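Local coordinates for peptidase M16 domain protein (Alicyclobacillus acidocaldarius subsp. acidocaldarius DSM 446, PDB 4XEA) that probably cleaves peptide bonds as a metal-dependent hydrolase of the insulinase-like M16 family, at residues M244-Q249 / S418-S423; N193-I198 / Y377-A382; H158-R163 / R228-E233; Q135-V140 / G168-V173. All blocks are in the same frame, centred on the assembly; numbering follows the deposited sequence.

Contact 2 is the buried one: V195 meets a helix end through hydrocarbon alone. Contact 1 lies at the surface, about 39 Å from it between centres, and is held chiefly by backbone bonds between two strands. Contacts 3 and 4 are partly buried and unlike in chemistry, a carboxylate gripped by three amides in the one and an isoleucine set against a capped helix start in the other, next to the nickel site. Contacts 2 and 3 touch, N193 packing on R228. Helix 144-156 relates two more: it covers one face of contact 1, and the loop that follows it supplies 158-163. That loop runs on to helix 170-175 of contact 4.

Contact 1: residues M244-Q249 / S418-S423; sequences MHFPVQ and SAVLPS. Unlike the reference sequence in segment 418-423: L421 (reference Val).
H245 and L421 pair side by side as a parallel beta bridge, with M244 and V420 doing the same one residue earlier. This joins strand 241-246, outermost in its mixed sheet, to the C-terminal strand 415-422. Three bonds run M244 N to A419 O, L421 N to M244 O and F246 N to L421 O. A fourth, from S423 N to F246 O, comes in above the carbonyl plane.

From CB outward, H245 runs alongside the end of 418-423. H245 CB lies 3.8 Å from L421 O. With CG anti to the carbonyl carbon (chi1 -73°), near L421 O as well, the ring is carried across L421 at a slant. H245 CD2 meets P422 O at 3.3 Å, at the ring edge and in its plane, and L421 CB at 3.6 Å. H245 NE2 ends 4.0 Å from L421 CD1.

On the face of M244 and V420, F246 CB presses on V420 CG1 at 3.4 Å, and helix 144-156 covers that side, A148 touching V420. P247 packs on Q249 of the second subunit.

The amides thus fix the register, while side chains add mainly apolar cover; V248 O, buried here without a partner, is a probable small cost.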
loop_
_atom_site.group_PDB
_atom_site.type_symbol
_atom_site.label_atom_id
_atom_site.label_comp_id
_atom_site.label_asym_id
_atom_site.label_seq_id
_atom_site.Cartn_x
_atom_site.Cartn_y
_atom_site.Cartn_z
HETATM N N MSE A 244 -9.215 11.203 25.807
HETATM C CA MSE A 244 -10.512 10.604 25.897
HETATM C C MSE A 244 -10.332 9.096 25.897
HETATM O O MSE A 244 -9.258 8.592 25.560
HETATM C CB MSE A 244 -11.369 11.080 24.733
HETATM C CG MSE A 244 -10.803 10.719 23.384
HETATM SE SE MSE A 244 -12.206 10.673 22.041
HETATM C CE MSE A 244 -13.682 9.790 22.973
ATOM N N HIS A 245 -11.378 8.409 26.330
ATOM C CA HIS A 245 -11.399 6.960 26.358
ATOM C C HIS A 245 -12.228 6.437 25.181
ATOM O O HIS A 245 -13.258 7.016 24.816
ATOM C CB HIS A 245 -11.960 6.455 27.674
ATOM C CG HIS A 245 -11.027 6.630 28.833
ATOM N ND1 HIS A 245 -11.086 7.720 29.670
ATOM C CD2 HIS A 245 -10.017 5.854 29.297
ATOM C CE1 HIS A 245 -10.159 7.606 30.604
ATOM N NE2 HIS A 245 -9.497 6.482 30.403
ATOM N N PHE A 246 -11.751 5.340 24.605
ATOM C CA PHE A 246 -12.372 4.729 23.422
ATOM C C PHE A 246 -12.053 3.231 23.449
ATOM O O PHE A 246 -11.000 2.845 23.973
ATOM C CB PHE A 246 -11.808 5.381 22.154
ATOM C CG PHE A 246 -12.832 5.601 21.055
ATOM C CD1 PHE A 246 -13.952 6.401 21.274
ATOM C CD2 PHE A 246 -12.660 5.031 19.796
ATOM C CE1 PHE A 246 -14.895 6.620 20.252
ATOM C CE2 PHE A 246 -13.599 5.239 18.765
ATOM C CZ PHE A 246 -14.714 6.038 18.994
ATOM N N PRO A 247 -12.973 2.379 22.932
ATOM C CA PRO A 247 -12.692 0.937 22.740
ATOM C C PRO A 247 -11.519 0.672 21.782
ATOM O O PRO A 247 -11.723 0.385 20.599
ATOM C CB PRO A 247 -14.012 0.419 22.170
ATOM C CG PRO A 247 -15.036 1.254 22.846
ATOM C CD PRO A 247 -14.423 2.645 22.811
ATOM N N VAL A 248 -10.301 0.832 22.299
ATOM C CA VAL A 248 -9.040 0.641 21.554
ATOM C C VAL A 248 -8.317 -0.304 22.468
ATOM O O VAL A 248 -8.605 -0.337 23.657
ATOM C CB VAL A 248 -8.172 1.910 21.420
ATOM C CG1 VAL A 248 -8.690 2.842 20.342
ATOM C CG2 VAL A 248 -8.034 2.637 22.770
ATOM N N GLN A 249 -7.395 -1.083 21.932
ATOM C CA GLN A 249 -6.711 -2.064 22.749
ATOM C C GLN A 249 -5.353 -1.571 23.237
ATOM O O GLN A 249 -4.794 -2.124 24.180
ATOM C CB GLN A 249 -6.638 -3.415 22.028
ATOM C CG GLN A 249 -7.997 -4.189 22.009
ATOM C CD GLN A 249 -8.735 -4.204 23.370
ATOM O OE1 GLN A 249 -8.413 -4.990 24.266
ATOM N NE2 GLN A 249 -9.736 -3.333 23.510
ATOM N N SER A 418 -2.610 15.174 22.236
ATOM C CA SER A 418 -3.877 14.485 22.450
ATOM C C SER A 418 -3.743 12.965 22.457
ATOM O O SER A 418 -2.932 12.408 21.710
ATOM C CB SER A 418 -4.892 14.946 21.410
ATOM O OG SER A 418 -4.590 14.385 20.157
ATOM N N ALA A 419 -4.558 12.299 23.277
ATOM C CA ALA A 419 -4.448 10.866 23.491
ATOM C C ALA A 419 -5.832 10.209 23.456
ATOM O O ALA A 419 -6.861 10.804 23.824
ATOM C CB ALA A 419 -3.751 10.570 24.850
ATOM N N VAL A 420 -5.840 8.964 23.006
ATOM C CA VAL A 420 -7.024 8.114 23.087
ATOM C C VAL A 420 -6.591 6.978 23.957
ATOM O O VAL A 420 -5.542 6.386 23.694
ATOM C CB VAL A 420 -7.452 7.575 21.696
ATOM C CG1 VAL A 420 -8.685 6.686 21.831
ATOM C CG2 VAL A 420 -7.724 8.733 20.767
ATOM N N LEU A 421 -7.378 6.691 24.990
ATOM C CA LEU A 421 -6.993 5.781 26.052
ATOM C C LEU A 421 -7.955 4.588 26.063
ATOM O O LEU A 421 -9.152 4.748 25.823
ATOM C CB LEU A 421 -7.022 6.509 27.406
ATOM C CG LEU A 421 -6.210 7.817 27.513
ATOM C CD1 LEU A 421 -6.394 8.458 28.893
ATOM C CD2 LEU A 421 -4.728 7.557 27.249
ATOM N N PRO A 422 -7.449 3.385 26.347
ATOM C CA PRO A 422 -8.380 2.252 26.294
ATOM C C PRO A 422 -9.545 2.407 27.277
ATOM O O PRO A 422 -9.314 2.730 28.443
ATOM C CB PRO A 422 -7.498 1.063 26.670
ATOM C CG PRO A 422 -6.130 1.479 26.263
ATOM C CD PRO A 422 -6.048 2.953 26.469
ATOM N N SER A 423 -10.776 2.220 26.800
ATOM C CA SER A 423 -11.949 2.081 27.684
ATOM C C SER A 423 -11.794 0.862 28.576
ATOM O O SER A 423 -11.286 -0.173 28.127
ATOM C CB SER A 423 -13.244 1.896 26.883
ATOM O OG SER A 423 -13.776 3.147 26.515
ATOM O OXT SER A 423 -12.198 0.868 29.742
#

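Contact 2: residues N193-I198 / Y377-A382; sequences NMVLVI and YFLRGA
V195 meets F378 and L379 with its methyls in an arrangement uncommon for valine: CG1 stands between the backbone N and the carbonyl carbon (chi1 68°). That turn gives each branch its own partner. V195 CG1 rests 3.8 Å from L379 CG, with L379 CD2 equally near and CD1 slightly farther. V195 CG2 lies 3.7 Å from F378 CD2. The valine and phenylalanine side chains run past one another in opposite senses, and the valine meets the ring at CD2 and CE2. All of it is van der Waals contact between buried hydrocarbon. An alanine here is likely to open a gap between strand and helix, leaving L379 and F378 without the methyls they lean on.

G381, at positive phi, ends the helix as the C-prime residue of a Schellman motif, with A382 N bonded to Y377 O and G381 N to F378 O. W374, one turn back on helix 367-379, meets the F378 ring and also touches V195 and V197. From the other face of the strand, M194 and L196 reach helix 105-116.

Strand 194-200 therefore runs between helices on its two faces, the layered helix-on-sheet packing of an alpha/beta fold. It sets a late helix of the chain against the sheet of the first half, consistent with the two-part architecture of M16 proteins.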
loop_
_atom_site.group_PDB
_atom_site.type_symbol
_atom_site.label_atom_id
_atom_site.label_comp_id
_atom_site.label_asym_id
_atom_site.label_seq_id
_atom_site.Cartn_x
_atom_site.Cartn_y
_atom_site.Cartn_z
ATOM N N ASN A 193 -11.454 25.847 -13.620
ATOM C CA ASN A 193 -11.109 25.560 -12.224
ATOM C C ASN A 193 -10.481 24.176 -12.035
ATOM O O ASN A 193 -10.333 23.704 -10.891
ATOM C CB ASN A 193 -12.327 25.690 -11.309
ATOM C CG ASN A 193 -11.926 25.805 -9.793
ATOM O OD1 ASN A 193 -11.027 26.566 -9.420
ATOM N ND2 ASN A 193 -12.653 25.110 -8.946
HETATM N N MSE A 194 -10.148 23.520 -13.151
HETATM C CA MSE A 194 -9.745 22.105 -13.130
HETATM C C MSE A 194 -8.431 21.808 -13.853
HETATM O O MSE A 194 -7.836 22.690 -14.492
HETATM C CB MSE A 194 -10.883 21.212 -13.668
HETATM C CG MSE A 194 -12.184 21.354 -12.904
HETATM SE SE MSE A 194 -13.556 20.022 -13.283
HETATM C CE MSE A 194 -12.716 18.369 -12.618
ATOM N N VAL A 195 -7.986 20.546 -13.741
ATOM C CA VAL A 195 -6.734 20.103 -14.313
ATOM C C VAL A 195 -6.880 18.626 -14.679
ATOM O O VAL A 195 -7.580 17.882 -13.981
ATOM C CB VAL A 195 -5.531 20.347 -13.376
ATOM C CG1 VAL A 195 -5.576 19.435 -12.092
ATOM C CG2 VAL A 195 -4.202 20.233 -14.138
ATOM N N LEU A 196 -6.277 18.251 -15.814
ATOM C CA LEU A 196 -6.253 16.879 -16.325
ATOM C C LEU A 196 -4.799 16.471 -16.535
ATOM O O LEU A 196 -4.063 17.134 -17.285
ATOM C CB LEU A 196 -7.007 16.782 -17.660
ATOM C CG LEU A 196 -7.087 15.406 -18.337
ATOM C CD1 LEU A 196 -7.819 14.382 -17.415
ATOM C CD2 LEU A 196 -7.776 15.528 -19.695
ATOM N N VAL A 197 -4.391 15.377 -15.877
ATOM C CA VAL A 197 -2.988 14.924 -15.896
ATOM C C VAL A 197 -2.990 13.418 -16.161
ATOM O O VAL A 197 -3.766 12.685 -15.565
ATOM C CB VAL A 197 -2.250 15.277 -14.600
ATOM C CG1 VAL A 197 -0.804 14.887 -14.661
ATOM C CG2 VAL A 197 -2.351 16.830 -14.319
ATOM N N ILE A 198 -2.149 12.993 -17.101
ATOM C CA ILE A 198 -2.125 11.594 -17.558
ATOM C C ILE A 198 -0.681 11.164 -17.708
ATOM O O ILE A 198 0.114 11.873 -18.331
ATOM C CB ILE A 198 -2.820 11.431 -18.904
ATOM C CG1 ILE A 198 -4.171 12.131 -18.899
ATOM C CG2 ILE A 198 -3.018 9.915 -19.272
ATOM C CD1 ILE A 198 -4.913 12.019 -20.222
ATOM N N TYR A 377 0.144 19.978 -6.644
ATOM C CA TYR A 377 0.915 21.220 -6.621
ATOM C C TYR A 377 0.362 22.276 -7.582
ATOM O O TYR A 377 0.359 23.468 -7.275
ATOM C CB TYR A 377 2.400 20.945 -6.893
ATOM C CG TYR A 377 3.112 20.257 -5.712
ATOM C CD1 TYR A 377 2.986 20.787 -4.421
ATOM C CD2 TYR A 377 3.899 19.113 -5.869
ATOM C CE1 TYR A 377 3.597 20.227 -3.349
ATOM C CE2 TYR A 377 4.567 18.534 -4.749
ATOM C CZ TYR A 377 4.379 19.113 -3.498
ATOM O OH TYR A 377 4.947 18.633 -2.335
ATOM N N PHE A 378 -0.088 21.848 -8.762
ATOM C CA PHE A 378 -0.737 22.793 -9.692
ATOM C C PHE A 378 -1.939 23.492 -9.063
ATOM O O PHE A 378 -2.020 24.728 -9.032
ATOM C CB PHE A 378 -1.139 22.104 -11.012
ATOM C CG PHE A 378 -1.932 23.010 -11.900
ATOM C CD1 PHE A 378 -1.296 23.917 -12.714
ATOM C CD2 PHE A 378 -3.317 22.991 -11.838
ATOM C CE1 PHE A 378 -2.043 24.807 -13.512
ATOM C CE2 PHE A 378 -4.079 23.884 -12.586
ATOM C CZ PHE A 378 -3.457 24.796 -13.411
ATOM N N LEU A 379 -2.851 22.725 -8.495
ATOM C CA LEU A 379 -4.069 23.277 -7.945
ATOM C C LEU A 379 -3.824 24.181 -6.698
ATOM O O LEU A 379 -4.558 25.149 -6.477
ATOM C CB LEU A 379 -5.082 22.189 -7.629
ATOM C CG LEU A 379 -5.703 21.427 -8.823
ATOM C CD1 LEU A 379 -6.671 20.347 -8.314
ATOM C CD2 LEU A 379 -6.440 22.396 -9.796
ATOM N N ARG A 380 -2.754 23.892 -5.963
ATOM C CA ARG A 380 -2.334 24.700 -4.821
ATOM C C ARG A 380 -1.501 25.934 -5.202
ATOM O O ARG A 380 -0.937 26.609 -4.321
ATOM C CB ARG A 380 -1.545 23.794 -3.870
ATOM C CG ARG A 380 -2.524 22.965 -3.011
ATOM C CD ARG A 380 -1.805 21.835 -2.253
ATOM N NE ARG A 380 -2.808 20.974 -1.641
ATOM C CZ ARG A 380 -2.620 19.761 -1.115
ATOM N NH1 ARG A 380 -1.403 19.221 -1.012
ATOM N NH2 ARG A 380 -3.674 19.100 -0.644
ATOM N N GLY A 381 -1.371 26.193 -6.518
ATOM C CA GLY A 381 -0.926 27.476 -7.014
ATOM C C GLY A 381 0.325 27.457 -7.861
ATOM O O GLY A 381 0.706 28.514 -8.355
ATOM N N ALA A 382 0.973 26.304 -8.023
ATOM C CA ALA A 382 2.171 26.227 -8.868
ATOM C C ALA A 382 1.703 26.064 -10.309
ATOM O O ALA A 382 1.695 24.990 -10.859
ATOM C CB ALA A 382 3.071 25.103 -8.421
#

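Contact 3: residues H158-R163 / R228-E233; sequences HEHPVR and RLYPEE
E233 reaches across to H158, E159 and H160, and three consecutive amides bond to its carboxylate. H158 N gives OE2 of E233 the shortest bond, 2.7 Å and nearly straight at 166°. On OE1 of E233 two amides converge, E159 N at 3.0 Å and H160 N at 2.9 Å, the first on the syn lone pair and the second on the syn side but tilted out of the carboxylate plane. The chain gets there by keeping CG anti to the backbone N and then bending at chi2 (69°). Shortened to alanine, this position is likely to leave three amides without their acceptor and K258 without its mate.

K258 forms a salt bridge with OE2 of E233 and probably steadies its negative charge.

The H160 and Y230 rings are tilted 29° to each other and offset so that little of one covers the other, with H160 NE2 3.8 Å from Y230 CD1. H160 is fixed at both nitrogens: ND1 accepts from V162 N in the ring plane, and NE2 bonds T312 OG1. Y230 OH is held by D43.

Apolar contact is light: P161 CD meets P231 CD at 4.2 Å. E159 runs past P231, its OE1 near the proline CB.

In this loop-to-loop junction the turn after helix 144-156 is tied to the segment leaving strand 227-229, probably part of the connection between the two halves of the M16 fold.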
loop_
_atom_site.group_PDB
_atom_site.type_symbol
_atom_site.label_atom_id
_atom_site.label_comp_id
_atom_site.label_asym_id
_atom_site.label_seq_id
_atom_site.Cartn_x
_atom_site.Cartn_y
_atom_site.Cartn_z
ATOM N N HIS A 158 -10.077 26.790 15.926
ATOM C CA HIS A 158 -11.225 27.458 16.490
ATOM C C HIS A 158 -12.430 27.492 15.543
ATOM O O HIS A 158 -13.557 27.303 15.992
ATOM C CB HIS A 158 -10.905 28.924 16.843
ATOM C CG HIS A 158 -9.848 29.090 17.891
ATOM N ND1 HIS A 158 -10.091 29.704 19.101
ATOM C CD2 HIS A 158 -8.534 28.780 17.882
ATOM C CE1 HIS A 158 -8.977 29.708 19.813
ATOM N NE2 HIS A 158 -8.026 29.131 19.101
ATOM N N GLU A 159 -12.186 27.862 14.292
ATOM C CA GLU A 159 -13.264 28.213 13.338
ATOM C C GLU A 159 -13.036 27.660 11.924
ATOM O O GLU A 159 -13.991 27.513 11.186
ATOM C CB GLU A 159 -13.350 29.743 13.117
ATOM C CG GLU A 159 -13.632 30.606 14.256
ATOM C CD GLU A 159 -12.861 31.959 14.166
ATOM O OE1 GLU A 159 -13.118 32.780 13.233
ATOM O OE2 GLU A 159 -12.017 32.190 15.081
ATOM N N HIS A 160 -11.781 27.450 11.519
ATOM C CA HIS A 160 -11.461 26.982 10.182
ATOM C C HIS A 160 -12.254 25.682 9.846
ATOM O O HIS A 160 -12.354 24.797 10.697
ATOM C CB HIS A 160 -9.960 26.735 10.040
ATOM C CG HIS A 160 -9.500 26.617 8.616
ATOM N ND1 HIS A 160 -9.833 25.549 7.811
ATOM C CD2 HIS A 160 -8.789 27.474 7.837
ATOM C CE1 HIS A 160 -9.322 25.734 6.606
ATOM N NE2 HIS A 160 -8.686 26.893 6.591
ATOM N N PRO A 161 -12.844 25.584 8.631
ATOM C CA PRO A 161 -13.594 24.383 8.266
ATOM C C PRO A 161 -12.860 23.048 8.334
ATOM O O PRO A 161 -13.534 22.004 8.418
ATOM C CB PRO A 161 -13.989 24.650 6.803
ATOM C CG PRO A 161 -14.091 26.127 6.714
ATOM C CD PRO A 161 -12.972 26.619 7.585
ATOM N N VAL A 162 -11.526 23.068 8.321
ATOM C CA VAL A 162 -10.724 21.856 8.415
ATOM C C VAL A 162 -11.072 21.068 9.704
ATOM O O VAL A 162 -10.776 19.881 9.827
ATOM C CB VAL A 162 -9.217 22.155 8.306
ATOM C CG1 VAL A 162 -8.698 22.859 9.592
ATOM C CG2 VAL A 162 -8.399 20.838 8.014
ATOM N N ARG A 163 -11.715 21.721 10.651
ATOM C CA ARG A 163 -12.086 21.065 11.900
ATOM C C ARG A 163 -13.294 20.141 11.794
ATOM O O ARG A 163 -13.576 19.391 12.730
ATOM C CB ARG A 163 -12.295 22.091 13.003
ATOM C CG ARG A 163 -13.520 22.925 12.929
ATOM C CD ARG A 163 -13.458 24.071 13.947
ATOM N NE ARG A 163 -13.256 23.564 15.333
ATOM C CZ ARG A 163 -14.186 22.989 16.110
ATOM N NH1 ARG A 163 -15.445 22.804 15.702
ATOM N NH2 ARG A 163 -13.842 22.550 17.305
ATOM N N ARG A 228 -12.531 33.157 -2.560
ATOM C CA ARG A 228 -12.535 32.134 -1.496
ATOM C C ARG A 228 -12.666 32.859 -0.155
ATOM O O ARG A 228 -11.904 33.789 0.117
ATOM C CB ARG A 228 -11.247 31.318 -1.505
ATOM C CG ARG A 228 -10.798 30.810 -2.866
ATOM C CD ARG A 228 -11.142 29.408 -3.116
ATOM N NE ARG A 228 -10.994 29.042 -4.533
ATOM C CZ ARG A 228 -11.269 27.830 -4.983
ATOM N NH1 ARG A 228 -11.638 26.890 -4.112
ATOM N NH2 ARG A 228 -11.152 27.541 -6.280
ATOM N N LEU A 229 -13.655 32.484 0.660
ATOM C CA LEU A 229 -13.893 33.164 1.930
ATOM C C LEU A 229 -13.628 32.237 3.136
ATOM O O LEU A 229 -14.297 31.193 3.283
ATOM C CB LEU A 229 -15.320 33.692 1.973
ATOM C CG LEU A 229 -15.672 34.705 0.877
ATOM C CD1 LEU A 229 -17.166 34.987 0.880
ATOM C CD2 LEU A 229 -14.846 36.027 1.057
ATOM N N TYR A 230 -12.660 32.637 3.963
ATOM C CA TYR A 230 -12.103 31.839 5.071
ATOM C C TYR A 230 -11.980 32.756 6.294
ATOM O O TYR A 230 -11.779 33.966 6.129
ATOM C CB TYR A 230 -10.736 31.274 4.703
ATOM C CG TYR A 230 -10.841 30.106 3.756
ATOM C CD1 TYR A 230 -10.969 28.803 4.236
ATOM C CD2 TYR A 230 -10.857 30.295 2.391
ATOM C CE1 TYR A 230 -11.086 27.723 3.361
ATOM C CE2 TYR A 230 -10.979 29.221 1.507
ATOM C CZ TYR A 230 -11.114 27.949 1.998
ATOM O OH TYR A 230 -11.227 26.887 1.112
ATOM N N PRO A 231 -12.169 32.197 7.514
ATOM C CA PRO A 231 -12.118 33.005 8.746
ATOM C C PRO A 231 -10.700 33.374 9.178
ATOM O O PRO A 231 -9.719 32.768 8.758
ATOM C CB PRO A 231 -12.787 32.097 9.792
ATOM C CG PRO A 231 -12.368 30.677 9.334
ATOM C CD PRO A 231 -12.371 30.751 7.793
ATOM N N GLU A 232 -10.601 34.368 10.054
ATOM C CA GLU A 232 -9.324 34.702 10.700
ATOM C C GLU A 232 -8.980 33.762 11.864
ATOM O O GLU A 232 -9.166 34.072 13.024
ATOM C CB GLU A 232 -9.371 36.170 11.197
ATOM C CG GLU A 232 -9.519 37.130 10.015
ATOM C CD GLU A 232 -9.593 38.617 10.391
ATOM O OE1 GLU A 232 -9.736 38.947 11.593
ATOM O OE2 GLU A 232 -9.548 39.461 9.454
ATOM N N GLU A 233 -8.388 32.656 11.557
ATOM C CA GLU A 233 -8.114 31.655 12.539
ATOM C C GLU A 233 -6.957 32.128 13.481
ATOM O O GLU A 233 -5.898 32.506 12.993
ATOM C CB GLU A 233 -7.730 30.392 11.791
ATOM C CG GLU A 233 -7.309 29.267 12.658
ATOM C CD GLU A 233 -8.471 28.685 13.494
ATOM O OE1 GLU A 233 -9.640 28.737 13.054
ATOM O OE2 GLU A 233 -8.156 28.189 14.578
#

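Contact 4: residues Q135-V140 / G168-V173; sequences QEIHMV and GTVESV
I137 packs onto the start of helix 170-175, an apolar contact between helix 123-141 and the capped first turn of a later helix, right beside the metal site. E136, the residue before I137, binds the nickel ion together with H61 and H65 of helix 59-66. The spacing of these two histidines fits the inverted HxxEH motif of the M16 family.

The isoleucine's CG1 branch extends (chi1 -69°, chi2 168°) and pushes I137 CD1 against the backbone, 3.6 Å from T169 C and 3.7 Å from G168 O. The same methyl, I137 CD1, meets V173 CG2 at 3.9 Å, while I137 CG2 faces V170 CG2 at 4.2 Å. H138 adds an outer touch: its NE2 comes within 3.7 Å of V170 CG2, the two side chains crossing at about a right angle.

Behind that surface the helix start is closed by a capping box. S172 N bonds T169 OG1 at 3.0 Å, and T169 N bonds S172 OG at 3.1 Å in return; S172 OG also bonds D57 O. G168 suits its place, since a CB there would run into S172 OG and the preceding carbonyl.

The capping groups of T169 and S172 are paired with each other and with D57, so I137 lies against a backbone whose cap is already made. This hydrocarbon grip probably helps to seat the helix turn that presents E136 to the nickel.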
loop_
_atom_site.group_PDB
_atom_site.type_symbol
_atom_site.label_atom_id
_atom_site.label_comp_id
_atom_site.label_asym_id
_atom_site.label_seq_id
_atom_site.Cartn_x
_atom_site.Cartn_y
_atom_site.Cartn_z
ATOM N N GLN A 135 -24.862 7.545 7.246
ATOM C CA GLN A 135 -24.412 6.254 7.760
ATOM C C GLN A 135 -22.897 6.141 7.754
ATOM O O GLN A 135 -22.296 5.706 8.735
ATOM C CB GLN A 135 -25.009 5.117 6.923
ATOM C CG GLN A 135 -26.427 4.789 7.304
ATOM C CD GLN A 135 -26.507 4.063 8.627
ATOM O OE1 GLN A 135 -25.501 3.899 9.323
ATOM N NE2 GLN A 135 -27.705 3.608 8.980
ATOM N N GLU A 136 -22.303 6.505 6.621
ATOM C CA GLU A 136 -20.850 6.577 6.465
ATOM C C GLU A 136 -20.218 7.468 7.550
ATOM O O GLU A 136 -19.181 7.113 8.118
ATOM C CB GLU A 136 -20.516 7.097 5.058
ATOM C CG GLU A 136 -19.019 7.233 4.725
ATOM C CD GLU A 136 -18.691 8.548 4.015
ATOM O OE1 GLU A 136 -17.765 9.254 4.497
ATOM O OE2 GLU A 136 -19.353 8.873 2.992
ATOM N N ILE A 137 -20.848 8.608 7.840
ATOM C CA ILE A 137 -20.404 9.506 8.913
ATOM C C ILE A 137 -20.450 8.823 10.292
ATOM O O ILE A 137 -19.505 8.944 11.052
ATOM C CB ILE A 137 -21.234 10.810 8.954
ATOM C CG1 ILE A 137 -20.933 11.679 7.723
ATOM C CG2 ILE A 137 -20.927 11.614 10.208
ATOM C CD1 ILE A 137 -21.896 12.835 7.540
ATOM N N HIS A 138 -21.532 8.115 10.609
ATOM C CA HIS A 138 -21.632 7.370 11.895
ATOM C C HIS A 138 -20.538 6.319 12.068
ATOM O O HIS A 138 -19.935 6.211 13.133
ATOM C CB HIS A 138 -23.000 6.688 12.043
ATOM C CG HIS A 138 -24.110 7.630 12.398
ATOM N ND1 HIS A 138 -24.164 8.299 13.603
ATOM C CD2 HIS A 138 -25.213 8.012 11.708
ATOM C CE1 HIS A 138 -25.248 9.056 13.638
ATOM N NE2 HIS A 138 -25.902 8.898 12.501
HETATM N N MSE A 139 -20.300 5.557 11.006
HETATM C CA MSE A 139 -19.286 4.500 10.990
HETATM C C MSE A 139 -17.902 5.085 11.254
HETATM O O MSE A 139 -17.157 4.594 12.100
HETATM C CB MSE A 139 -19.284 3.783 9.629
HETATM C CG MSE A 139 -19.210 2.277 9.705
HETATM SE SE MSE A 139 -20.842 1.452 10.415
HETATM C CE MSE A 139 -22.155 2.520 9.414
ATOM N N VAL A 140 -17.577 6.149 10.527
ATOM C CA VAL A 140 -16.280 6.813 10.639
ATOM C C VAL A 140 -16.063 7.509 12.001
ATOM O O VAL A 140 -14.921 7.773 12.379
ATOM C CB VAL A 140 -16.087 7.800 9.442
ATOM C CG1 VAL A 140 -14.887 8.707 9.642
ATOM C CG2 VAL A 140 -15.994 7.000 8.119
ATOM N N GLY A 168 -18.710 16.036 6.243
ATOM C CA GLY A 168 -19.594 16.951 6.965
ATOM C C GLY A 168 -20.115 16.295 8.219
ATOM O O GLY A 168 -19.511 15.341 8.710
ATOM N N THR A 169 -21.245 16.786 8.732
ATOM C CA THR A 169 -21.966 16.118 9.840
ATOM C C THR A 169 -23.304 15.557 9.346
ATOM O O THR A 169 -23.725 15.819 8.220
ATOM C CB THR A 169 -22.216 17.089 11.033
ATOM O OG1 THR A 169 -23.057 18.171 10.609
ATOM C CG2 THR A 169 -20.906 17.680 11.562
ATOM N N VAL A 170 -23.976 14.780 10.191
ATOM C CA VAL A 170 -25.334 14.353 9.907
ATOM C C VAL A 170 -26.252 15.572 9.674
ATOM O O VAL A 170 -26.957 15.641 8.669
ATOM C CB VAL A 170 -25.878 13.438 11.061
ATOM C CG1 VAL A 170 -27.347 13.038 10.828
ATOM C CG2 VAL A 170 -24.992 12.206 11.216
ATOM N N GLU A 171 -26.196 16.539 10.584
ATOM C CA GLU A 171 -27.009 17.767 10.515
ATOM C C GLU A 171 -26.762 18.585 9.227
ATOM O O GLU A 171 -27.693 19.012 8.534
ATOM C CB GLU A 171 -26.692 18.670 11.717
ATOM C CG GLU A 171 -26.613 17.943 13.089
ATOM C CD GLU A 171 -25.203 17.378 13.420
ATOM O OE1 GLU A 171 -24.391 18.102 14.046
ATOM O OE2 GLU A 171 -24.904 16.211 13.053
ATOM N N SER A 172 -25.501 18.798 8.899
ATOM C CA SER A 172 -25.184 19.633 7.753
ATOM C C SER A 172 -25.550 18.907 6.466
ATOM O O SER A 172 -26.114 19.493 5.554
ATOM C CB SER A 172 -23.710 20.052 7.788
ATOM O OG SER A 172 -22.841 19.028 7.321
ATOM N N VAL A 173 -25.252 17.615 6.402
ATOM C CA VAL A 173 -25.568 16.831 5.211
ATOM C C VAL A 173 -27.092 16.852 4.983
ATOM O O VAL A 173 -27.570 17.042 3.861
ATOM C CB VAL A 173 -25.020 15.400 5.315
ATOM C CG1 VAL A 173 -25.744 14.471 4.345
ATOM C CG2 VAL A 173 -23.526 15.386 5.052
#